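Local coordinates for putative epoxide hydrolase protein (Klebsiella pneumoniae subsp. pneumoniae, PDB 5BOV), which probably hydrolyses small substrates as an alpha/beta hydrolase, perhaps epoxides or monoacylglycerols, though its true substrate is not established, at residues A[97-108]-A[125-133]; A[175-183]-A[194-204]. All blocks are in the same frame, centred on the assembly; numbering follows the deposited sequence.

Contact 1: A[97-108]-A[125-133]; sequences DALNIRQADLAG and QRVKSLVSV
Asp97 OD1 is gripped by two nitrogens of Arg126, NH1 at 2.8 Å and NH2 slightly farther off, both reaching it from the same face of the carboxylate. Carboxylate and guanidinium lie nearly coplanar, their planes 13° apart. The same NH2 also donates to Ile101 O (2.8 Å), and Arg126 NE donates to Arg102 O (2.7 Å). Bends at chi2 and chi3 turn the guanidinium so that its edge meets all three acceptors, which fixes its rotation. Arginine suits this place because its nitrogens fan out in one plane.

Beyond it, strands 104-108 and 129-133 run parallel, 2° apart. Ala104 takes part twice, its N donating to Arg126 O and its O accepting from Lys128 N; a beta bulge then shifts the register by one residue, and the ladder resumes with Leu106 N to Ser129 O (3.0 Å) and continues to Gly108 O. At the bulge Ser129 OG donates to Asp105 OD1 (2.7 Å) from above the carboxylate plane, while the aliphatic part of Lys128 lies alongside; the lysine's ammonium pairs with Asp302. On the apolar side Leu106 CD1 meets Val127 CG2 (3.6 Å), both facing helix 111-122, and Ala107 and Val131 meet through their CB atoms on the other face. Beta-branched valines suit such extended positions.

The strands are neighbours in a beta-alpha-beta unit. The arginine's charge would probably help keep Asp97 ionised, and its bonds tie the loop leaving helix 85-98 to the start of strand 127-133.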
loop_
_atom_site.group_PDB
_atom_site.type_symbol
_atom_site.label_atom_id
_atom_site.label_comp_id
_atom_site.label_asym_id
_atom_site.label_seq_id
_atom_site.Cartn_x
_atom_site.Cartn_y
_atom_site.Cartn_z
ATOM N N ASP A 97 12.943 11.313 4.457
ATOM C CA ASP A 97 14.077 11.948 5.074
ATOM C C ASP A 97 15.435 11.555 4.445
ATOM O O ASP A 97 16.302 12.446 4.178
ATOM C CB ASP A 97 14.162 11.693 6.577
ATOM C CG ASP A 97 12.995 12.282 7.360
ATOM O OD1 ASP A 97 12.327 13.234 6.881
ATOM O OD2 ASP A 97 12.819 11.824 8.530
ATOM N N ALA A 98 15.639 10.267 4.205
ATOM C CA ALA A 98 16.887 9.791 3.673
ATOM C C ALA A 98 17.156 10.333 2.256
ATOM O O ALA A 98 18.307 10.531 1.821
ATOM C CB ALA A 98 16.945 8.263 3.677
ATOM N N LEU A 99 16.085 10.537 1.488
ATOM C CA LEU A 99 16.141 11.133 0.161
ATOM C C LEU A 99 16.113 12.656 0.130
ATOM O O LEU A 99 16.120 13.248 -0.945
ATOM C CB LEU A 99 14.987 10.588 -0.738
ATOM C CG LEU A 99 15.028 9.060 -1.023
ATOM C CD1 LEU A 99 13.731 8.595 -1.703
ATOM C CD2 LEU A 99 16.247 8.707 -1.898
ATOM N N ASN A 100 16.012 13.284 1.279
ATOM C CA ASN A 100 15.889 14.739 1.365
ATOM C C ASN A 100 14.663 15.298 0.653
ATOM O O ASN A 100 14.693 16.368 0.017
ATOM C CB ASN A 100 17.181 15.462 0.913
ATOM C CG ASN A 100 18.348 15.101 1.780
ATOM O OD1 ASN A 100 18.234 15.124 3.005
ATOM N ND2 ASN A 100 19.431 14.640 1.174
ATOM N N ILE A 101 13.552 14.585 0.821
ATOM C CA ILE A 101 12.293 14.960 0.191
ATOM C C ILE A 101 11.456 15.545 1.325
ATOM O O ILE A 101 10.985 14.788 2.182
ATOM C CB ILE A 101 11.606 13.762 -0.495
ATOM C CG1 ILE A 101 12.401 13.302 -1.747
ATOM C CG2 ILE A 101 10.194 14.164 -0.950
ATOM C CD1 ILE A 101 11.857 12.004 -2.363
ATOM N N ARG A 102 11.221 16.852 1.283
ATOM C CA ARG A 102 10.413 17.516 2.314
ATOM C C ARG A 102 8.918 17.231 2.182
ATOM O O ARG A 102 8.263 17.041 3.174
ATOM C CB ARG A 102 10.579 18.983 2.087
ATOM C CG ARG A 102 9.882 19.859 3.095
ATOM C CD ARG A 102 9.946 21.346 2.677
ATOM N NE ARG A 102 9.033 21.673 1.550
ATOM C CZ ARG A 102 7.697 21.817 1.627
ATOM N NH1 ARG A 102 7.029 21.680 2.759
ATOM N NH2 ARG A 102 7.002 22.102 0.531
ATOM N N GLN A 103 8.433 17.176 0.954
ATOM C CA GLN A 103 7.014 16.953 0.709
ATOM C C GLN A 103 6.816 16.210 -0.608
ATOM O O GLN A 103 7.590 16.406 -1.540
ATOM C CB GLN A 103 6.334 18.319 0.697
ATOM C CG GLN A 103 4.815 18.241 0.634
ATOM C CD GLN A 103 4.105 19.582 0.297
ATOM O OE1 GLN A 103 4.367 20.189 -0.747
ATOM N NE2 GLN A 103 3.319 20.084 1.239
ATOM N N ALA A 104 5.847 15.267 -0.669
ATOM C CA ALA A 104 5.593 14.553 -1.901
ATOM C C ALA A 104 4.090 14.359 -2.080
ATOM O O ALA A 104 3.325 14.346 -1.103
ATOM C CB ALA A 104 6.242 13.211 -1.883
ATOM N N ASP A 105 3.679 14.110 -3.332
ATOM C CA ASP A 105 2.385 13.517 -3.602
ATOM C C ASP A 105 2.480 12.023 -3.256
ATOM O O ASP A 105 3.492 11.428 -3.549
ATOM C CB ASP A 105 2.062 13.688 -5.056
ATOM C CG ASP A 105 1.830 15.088 -5.445
ATOM O OD1 ASP A 105 1.181 15.855 -4.723
ATOM O OD2 ASP A 105 2.304 15.478 -6.612
ATOM N N LEU A 106 1.486 11.486 -2.553
ATOM C CA LEU A 106 1.461 10.059 -2.218
ATOM C C LEU A 106 0.290 9.403 -2.882
ATOM O O LEU A 106 -0.817 9.963 -2.950
ATOM C CB LEU A 106 1.337 9.846 -0.721
ATOM C CG LEU A 106 2.430 10.374 0.162
ATOM C CD1 LEU A 106 2.143 9.892 1.585
ATOM C CD2 LEU A 106 3.780 10.051 -0.270
ATOM N N ALA A 107 0.481 8.151 -3.288
ATOM C CA ALA A 107 -0.619 7.365 -3.866
ATOM C C ALA A 107 -0.435 5.913 -3.475
ATOM O O ALA A 107 0.702 5.438 -3.376
ATOM C CB ALA A 107 -0.643 7.468 -5.362
ATOM N N GLY A 108 -1.545 5.230 -3.202
ATOM C CA GLY A 108 -1.439 3.860 -2.850
ATOM C C GLY A 108 -2.753 3.084 -2.979
ATOM O O GLY A 108 -3.831 3.676 -3.194
ATOM N N GLN A 125 2.205 17.888 6.726
ATOM C CA GLN A 125 3.138 18.804 6.056
ATOM C C GLN A 125 4.008 18.068 5.024
ATOM O O GLN A 125 4.567 18.707 4.124
ATOM C CB GLN A 125 4.077 19.536 7.047
ATOM C CG GLN A 125 3.342 20.486 7.901
ATOM C CD GLN A 125 4.247 21.191 8.962
ATOM O OE1 GLN A 125 5.456 21.448 8.755
ATOM N NE2 GLN A 125 3.645 21.502 10.076
ATOM N N ARG A 126 4.139 16.753 5.160
ATOM C CA ARG A 126 4.969 15.962 4.245
ATOM C C ARG A 126 4.192 15.518 3.013
ATOM O O ARG A 126 4.757 14.924 2.085
ATOM C CB ARG A 126 5.480 14.705 4.916
ATOM C CG ARG A 126 6.290 14.877 6.223
ATOM C CD ARG A 126 7.426 15.837 6.147
ATOM N NE ARG A 126 8.559 15.404 5.349
ATOM C CZ ARG A 126 9.583 14.667 5.779
ATOM N NH1 ARG A 126 9.644 14.157 6.998
ATOM N NH2 ARG A 126 10.549 14.365 4.897
ATOM N N VAL A 127 2.873 15.710 3.013
ATOM C CA VAL A 127 2.008 15.165 1.945
ATOM C C VAL A 127 1.326 16.287 1.173
ATOM O O VAL A 127 0.426 16.997 1.663
ATOM C CB VAL A 127 0.967 14.163 2.469
ATOM C CG1 VAL A 127 0.199 13.557 1.280
ATOM C CG2 VAL A 127 1.648 13.076 3.271
ATOM N N LYS A 128 1.775 16.532 -0.050
ATOM C CA LYS A 128 1.165 17.573 -0.872
ATOM C C LYS A 128 -0.282 17.237 -1.274
ATOM O O LYS A 128 -1.160 18.106 -1.232
ATOM C CB LYS A 128 2.073 17.851 -2.100
ATOM C CG LYS A 128 1.580 18.899 -3.016
ATOM C CD LYS A 128 2.598 19.120 -4.169
ATOM C CE LYS A 128 2.141 20.294 -4.979
ATOM N NZ LYS A 128 0.990 19.979 -5.843
ATOM N N SER A 129 -0.495 16.022 -1.783
ATOM C CA SER A 129 -1.817 15.540 -2.117
ATOM C C SER A 129 -1.738 14.017 -2.056
ATOM O O SER A 129 -0.644 13.453 -1.979
ATOM C CB SER A 129 -2.242 15.977 -3.479
ATOM O OG SER A 129 -1.434 15.372 -4.526
ATOM N N LEU A 130 -2.898 13.411 -2.037
ATOM C CA LEU A 130 -3.082 11.983 -1.827
ATOM C C LEU A 130 -4.059 11.344 -2.790
ATOM O O LEU A 130 -5.109 11.914 -3.089
ATOM C CB LEU A 130 -3.653 11.818 -0.400
ATOM C CG LEU A 130 -4.028 10.439 0.062
ATOM C CD1 LEU A 130 -2.807 9.503 0.095
ATOM C CD2 LEU A 130 -4.750 10.485 1.423
ATOM N N VAL A 131 -3.658 10.203 -3.395
ATOM C CA VAL A 131 -4.557 9.347 -4.110
ATOM C C VAL A 131 -4.693 8.082 -3.275
ATOM O O VAL A 131 -3.730 7.373 -3.060
ATOM C CB VAL A 131 -4.101 9.024 -5.542
ATOM C CG1 VAL A 131 -5.033 8.043 -6.188
ATOM C CG2 VAL A 131 -4.075 10.305 -6.353
ATOM N N SER A 132 -5.900 7.837 -2.772
ATOM C CA SER A 132 -6.135 6.695 -1.864
ATOM C C SER A 132 -7.186 5.783 -2.460
ATOM O O SER A 132 -8.400 6.068 -2.428
ATOM C CB SER A 132 -6.564 7.212 -0.479
ATOM O OG SER A 132 -6.571 6.165 0.483
ATOM N N VAL A 133 -6.747 4.648 -2.989
ATOM C CA VAL A 133 -7.684 3.718 -3.559
ATOM C C VAL A 133 -8.502 3.034 -2.432
ATOM O O VAL A 133 -7.913 2.578 -1.430
ATOM C CB VAL A 133 -7.020 2.600 -4.373
ATOM C CG1 VAL A 133 -8.024 1.575 -4.883
ATOM C CG2 VAL A 133 -6.196 3.180 -5.497
#

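Contact 2: A[175-183]-A[194-204]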
loop_
_atom_site.group_PDB
_atom_site.type_symbol
_atom_site.label_atom_id
_atom_site.label_comp_id
_atom_site.label_asym_id
_atom_site.label_seq_id
_atom_site.Cartn_x
_atom_site.Cartn_y
_atom_site.Cartn_z
ATOM N N THR A 175 3.301 -19.931 -1.022
ATOM C CA THR A 175 3.209 -18.465 -1.159
ATOM C C THR A 175 2.739 -18.102 -2.562
ATOM O O THR A 175 1.799 -17.302 -2.763
ATOM C CB THR A 175 4.489 -17.749 -0.859
ATOM O OG1 THR A 175 5.090 -18.305 0.292
ATOM C CG2 THR A 175 4.263 -16.318 -0.749
ATOM N N HIS A 176 3.428 -18.643 -3.584
ATOM C CA HIS A 176 3.082 -18.323 -4.938
ATOM C C HIS A 176 1.651 -18.631 -5.306
ATOM O O HIS A 176 0.881 -17.822 -5.856
ATOM C CB HIS A 176 4.093 -19.155 -5.854
ATOM C CG HIS A 176 3.917 -18.941 -7.305
ATOM N ND1 HIS A 176 2.870 -19.462 -8.031
ATOM C CD2 HIS A 176 4.690 -18.265 -8.191
ATOM C CE1 HIS A 176 2.995 -19.109 -9.305
ATOM N NE2 HIS A 176 4.096 -18.399 -9.417
ATOM N N ASP A 177 1.212 -19.870 -5.088
ATOM C CA ASP A 177 -0.147 -20.251 -5.391
ATOM C C ASP A 177 -1.216 -19.501 -4.588
ATOM O O ASP A 177 -2.288 -19.219 -5.071
ATOM C CB ASP A 177 -0.365 -21.753 -5.213
ATOM C CG ASP A 177 0.436 -22.589 -6.242
ATOM O OD1 ASP A 177 0.905 -22.044 -7.262
ATOM O OD2 ASP A 177 0.573 -23.810 -5.944
ATOM N N PHE A 178 -0.886 -19.233 -3.347
ATOM C CA PHE A 178 -1.824 -18.564 -2.448
ATOM C C PHE A 178 -2.009 -17.106 -2.905
ATOM O O PHE A 178 -3.154 -16.678 -3.122
ATOM C CB PHE A 178 -1.350 -18.626 -0.994
ATOM C CG PHE A 178 -2.433 -18.250 -0.015
ATOM C CD1 PHE A 178 -2.853 -16.955 0.153
ATOM C CD2 PHE A 178 -3.054 -19.227 0.749
ATOM C CE1 PHE A 178 -3.887 -16.622 1.024
ATOM C CE2 PHE A 178 -4.076 -18.882 1.633
ATOM C CZ PHE A 178 -4.534 -17.603 1.751
ATOM N N ALA A 179 -0.904 -16.435 -3.198
ATOM C CA ALA A 179 -1.021 -15.046 -3.646
ATOM C C ALA A 179 -1.729 -15.004 -4.990
ATOM O O ALA A 179 -2.521 -14.081 -5.243
ATOM C CB ALA A 179 0.354 -14.380 -3.733
ATOM N N LYS A 180 -1.451 -15.944 -5.884
ATOM C CA LYS A 180 -2.105 -15.890 -7.182
ATOM C C LYS A 180 -3.630 -16.081 -7.057
ATOM O O LYS A 180 -4.397 -15.437 -7.724
ATOM C CB LYS A 180 -1.524 -16.961 -8.156
ATOM C CG LYS A 180 -1.941 -16.751 -9.610
ATOM C CD LYS A 180 -1.211 -17.808 -10.470
ATOM C CE LYS A 180 -1.291 -17.459 -11.942
ATOM N NZ LYS A 180 -0.525 -18.411 -12.791
ATOM N N PHE A 181 -4.044 -17.010 -6.174
ATOM C CA PHE A 181 -5.440 -17.186 -5.903
ATOM C C PHE A 181 -6.095 -15.899 -5.362
ATOM O O PHE A 181 -7.169 -15.497 -5.813
ATOM C CB PHE A 181 -5.562 -18.370 -4.926
ATOM C CG PHE A 181 -6.969 -18.786 -4.625
ATOM C CD1 PHE A 181 -7.668 -19.603 -5.483
ATOM C CD2 PHE A 181 -7.570 -18.371 -3.499
ATOM C CE1 PHE A 181 -8.978 -20.019 -5.196
ATOM C CE2 PHE A 181 -8.837 -18.746 -3.194
ATOM C CZ PHE A 181 -9.571 -19.524 -4.058
ATOM N N ILE A 182 -5.378 -15.235 -4.456
ATOM C CA ILE A 182 -5.844 -13.995 -3.952
ATOM C C ILE A 182 -5.989 -12.941 -5.103
ATOM O O ILE A 182 -6.935 -12.159 -5.130
ATOM C CB ILE A 182 -4.944 -13.471 -2.835
ATOM C CG1 ILE A 182 -5.065 -14.376 -1.566
ATOM C CG2 ILE A 182 -5.259 -12.029 -2.504
ATOM C CD1 ILE A 182 -6.447 -14.398 -0.910
ATOM N N TRP A 183 -5.006 -12.851 -6.010
ATOM C CA TRP A 183 -5.129 -11.905 -7.081
ATOM C C TRP A 183 -6.415 -12.108 -7.884
ATOM O O TRP A 183 -7.113 -11.173 -8.223
ATOM C CB TRP A 183 -3.918 -11.984 -8.052
ATOM C CG TRP A 183 -2.652 -11.318 -7.720
ATOM C CD1 TRP A 183 -2.090 -11.201 -6.516
ATOM C CD2 TRP A 183 -1.709 -10.764 -8.656
ATOM N NE1 TRP A 183 -0.888 -10.565 -6.615
ATOM C CE2 TRP A 183 -0.624 -10.310 -7.926
ATOM C CE3 TRP A 183 -1.705 -10.609 -10.030
ATOM C CZ2 TRP A 183 0.486 -9.718 -8.518
ATOM C CZ3 TRP A 183 -0.621 -9.969 -10.633
ATOM C CH2 TRP A 183 0.438 -9.558 -9.901
ATOM N N ASP A 194 0.351 -15.267 -16.650
ATOM C CA ASP A 194 1.185 -15.950 -15.683
ATOM C C ASP A 194 2.478 -15.229 -15.412
ATOM O O ASP A 194 2.994 -15.206 -14.328
ATOM C CB ASP A 194 1.588 -17.353 -16.218
ATOM C CG ASP A 194 0.383 -18.276 -16.394
ATOM O OD1 ASP A 194 -0.602 -18.141 -15.617
ATOM O OD2 ASP A 194 0.433 -19.182 -17.218
ATOM N N ALA A 195 3.058 -14.645 -16.471
ATOM C CA ALA A 195 4.349 -13.955 -16.300
ATOM C C ALA A 195 4.184 -12.698 -15.494
ATOM O O ALA A 195 5.075 -12.369 -14.749
ATOM C CB ALA A 195 4.978 -13.595 -17.659
ATOM N N THR A 196 3.079 -12.019 -15.655
ATOM C CA THR A 196 2.796 -10.822 -14.878
ATOM C C THR A 196 2.773 -11.207 -13.443
ATOM O O THR A 196 3.454 -10.582 -12.576
ATOM C CB THR A 196 1.502 -10.137 -15.353
ATOM O OG1 THR A 196 1.725 -9.567 -16.662
ATOM C CG2 THR A 196 1.086 -9.070 -14.409
ATOM N N PHE A 197 2.078 -12.284 -13.121
ATOM C CA PHE A 197 2.056 -12.691 -11.739
ATOM C C PHE A 197 3.433 -13.083 -11.244
ATOM O O PHE A 197 3.873 -12.700 -10.162
ATOM C CB PHE A 197 1.046 -13.846 -11.482
ATOM C CG PHE A 197 1.095 -14.318 -10.113
ATOM C CD1 PHE A 197 0.594 -13.487 -9.107
ATOM C CD2 PHE A 197 1.788 -15.455 -9.751
ATOM C CE1 PHE A 197 0.725 -13.873 -7.808
ATOM C CE2 PHE A 197 1.924 -15.811 -8.432
ATOM C CZ PHE A 197 1.423 -15.015 -7.460
ATOM N N ALA A 198 4.116 -13.914 -12.018
ATOM C CA ALA A 198 5.397 -14.410 -11.617
ATOM C C ALA A 198 6.444 -13.364 -11.336
ATOM O O ALA A 198 7.298 -13.496 -10.442
ATOM C CB ALA A 198 5.918 -15.423 -12.656
ATOM N N LYS A 199 6.372 -12.276 -12.074
ATOM C CA LYS A 199 7.308 -11.180 -11.859
ATOM C C LYS A 199 7.173 -10.562 -10.471
ATOM O O LYS A 199 8.170 -10.309 -9.772
ATOM C CB LYS A 199 7.147 -10.136 -12.926
ATOM C CG LYS A 199 8.305 -9.144 -12.977
ATOM C CD LYS A 199 8.056 -8.227 -14.179
ATOM C CE LYS A 199 9.252 -7.407 -14.619
ATOM N NZ LYS A 199 8.854 -6.635 -15.897
ATOM N N THR A 200 5.935 -10.386 -9.999
ATOM C CA THR A 200 5.728 -9.923 -8.629
ATOM C C THR A 200 5.946 -11.055 -7.620
ATOM O O THR A 200 6.477 -10.829 -6.548
ATOM C CB THR A 200 4.290 -9.328 -8.484
ATOM O OG1 THR A 200 4.272 -8.081 -9.208
ATOM C CG2 THR A 200 3.915 -9.120 -7.053
ATOM N N ALA A 201 5.621 -12.295 -7.947
ATOM C CA ALA A 201 5.823 -13.399 -7.012
ATOM C C ALA A 201 7.255 -13.507 -6.546
ATOM O O ALA A 201 7.532 -13.894 -5.410
ATOM C CB ALA A 201 5.373 -14.705 -7.618
ATOM N N ARG A 202 8.182 -13.165 -7.427
ATOM C CA ARG A 202 9.569 -13.180 -7.061
ATOM C C ARG A 202 9.829 -12.328 -5.802
ATOM O O ARG A 202 10.630 -12.689 -4.898
ATOM C CB ARG A 202 10.437 -12.782 -8.363
ATOM C CG ARG A 202 11.920 -12.663 -8.119
ATOM C CD ARG A 202 12.773 -12.060 -9.291
ATOM N NE ARG A 202 14.061 -11.769 -8.628
ATOM C CZ ARG A 202 15.009 -12.691 -8.310
ATOM N NH1 ARG A 202 14.916 -14.009 -8.668
ATOM N NH2 ARG A 202 16.112 -12.281 -7.648
ATOM N N ALA A 203 9.192 -11.163 -5.723
ATOM C CA ALA A 203 9.340 -10.285 -4.600
ATOM C C ALA A 203 8.670 -10.790 -3.341
ATOM O O ALA A 203 9.107 -10.460 -2.240
ATOM C CB ALA A 203 8.783 -8.893 -4.941
ATOM N N LEU A 204 7.663 -11.679 -3.476
ATOM C CA LEU A 204 7.066 -12.331 -2.331
ATOM C C LEU A 204 7.901 -13.380 -1.694
ATOM O O LEU A 204 7.528 -13.908 -0.648
ATOM C CB LEU A 204 5.683 -12.901 -2.697
ATOM C CG LEU A 204 4.742 -11.938 -3.475
ATOM C CD1 LEU A 204 3.401 -12.606 -3.803
ATOM C CD2 LEU A 204 4.485 -10.624 -2.736
HETATM O O HOH W 1 7.608 -16.180 0.901
HETATM O O HOH W 2 2.375 -17.470 -12.771
#
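Phe197 fills a pocket on helix 175-183, a knob among His176, Ala179, Lys180 and Trp183. Aromatic contacts dominate: its ring turns one edge to the face of His176 (centroids 4.8 Å apart, planes at 89°) and another to the face of the Trp183 six-membered ring (4.9 Å, 85°). Both are T-shaped. CE2 stands over the centre of the imidazole and CD1 over the indole. With CG anti to the backbone N, the phenyl group extends across to the other helix.

A CH-pi contact covers one ring face, where Lys180 CB lies 3.7 Å from the Phe197 centroid. Apolar packing continues with Ala179 CB against Leu204 CD1 (3.5 Å) and Thr200 CG2 at the edge of Trp183; alanine's small side chain lets the leucine come close.

Polar bonds border this core. Lysine is long enough at 180 to lay methylenes on the phenyl ring and still carry NZ to Asp194 OD1 (2.8 Å) in a salt bridge; a water links the same NZ to Asp194 O. The indole NE1 of Trp183 bonds instead to Pro41 O, and Thr200 OG1 to Asp43.

Segments 175-183 and 194-201 run at 124° to each other, with Phe197 a single knob within an aromatic cluster, in the helical region inserted after strand 127-133, as in the cap domains of alpha/beta hydrolases.

Contact 1 joins two central strands and the helix end before one of them; contact 2 lies in the helices that follow, in series along the chain. Their centres are 28 Å apart, on opposite sides of the chain's centre, and their nearest atoms are about 13 Å apart without touching. Segment 97-108 ends at Gly108, the first residue of a Gly-Xaa-Asp-Xaa-Gly pattern consistent with a nucleophile elbow, in which Asp110 would probably be the nucleophile, as in related epoxide hydrolases. Contact 2 packs against the loop holding Pro41, Tyr42 and Asp43, tying its helices to the core. Thus contact 1 builds the sheet beneath that presumed site, and contact 2 the lid-like helices.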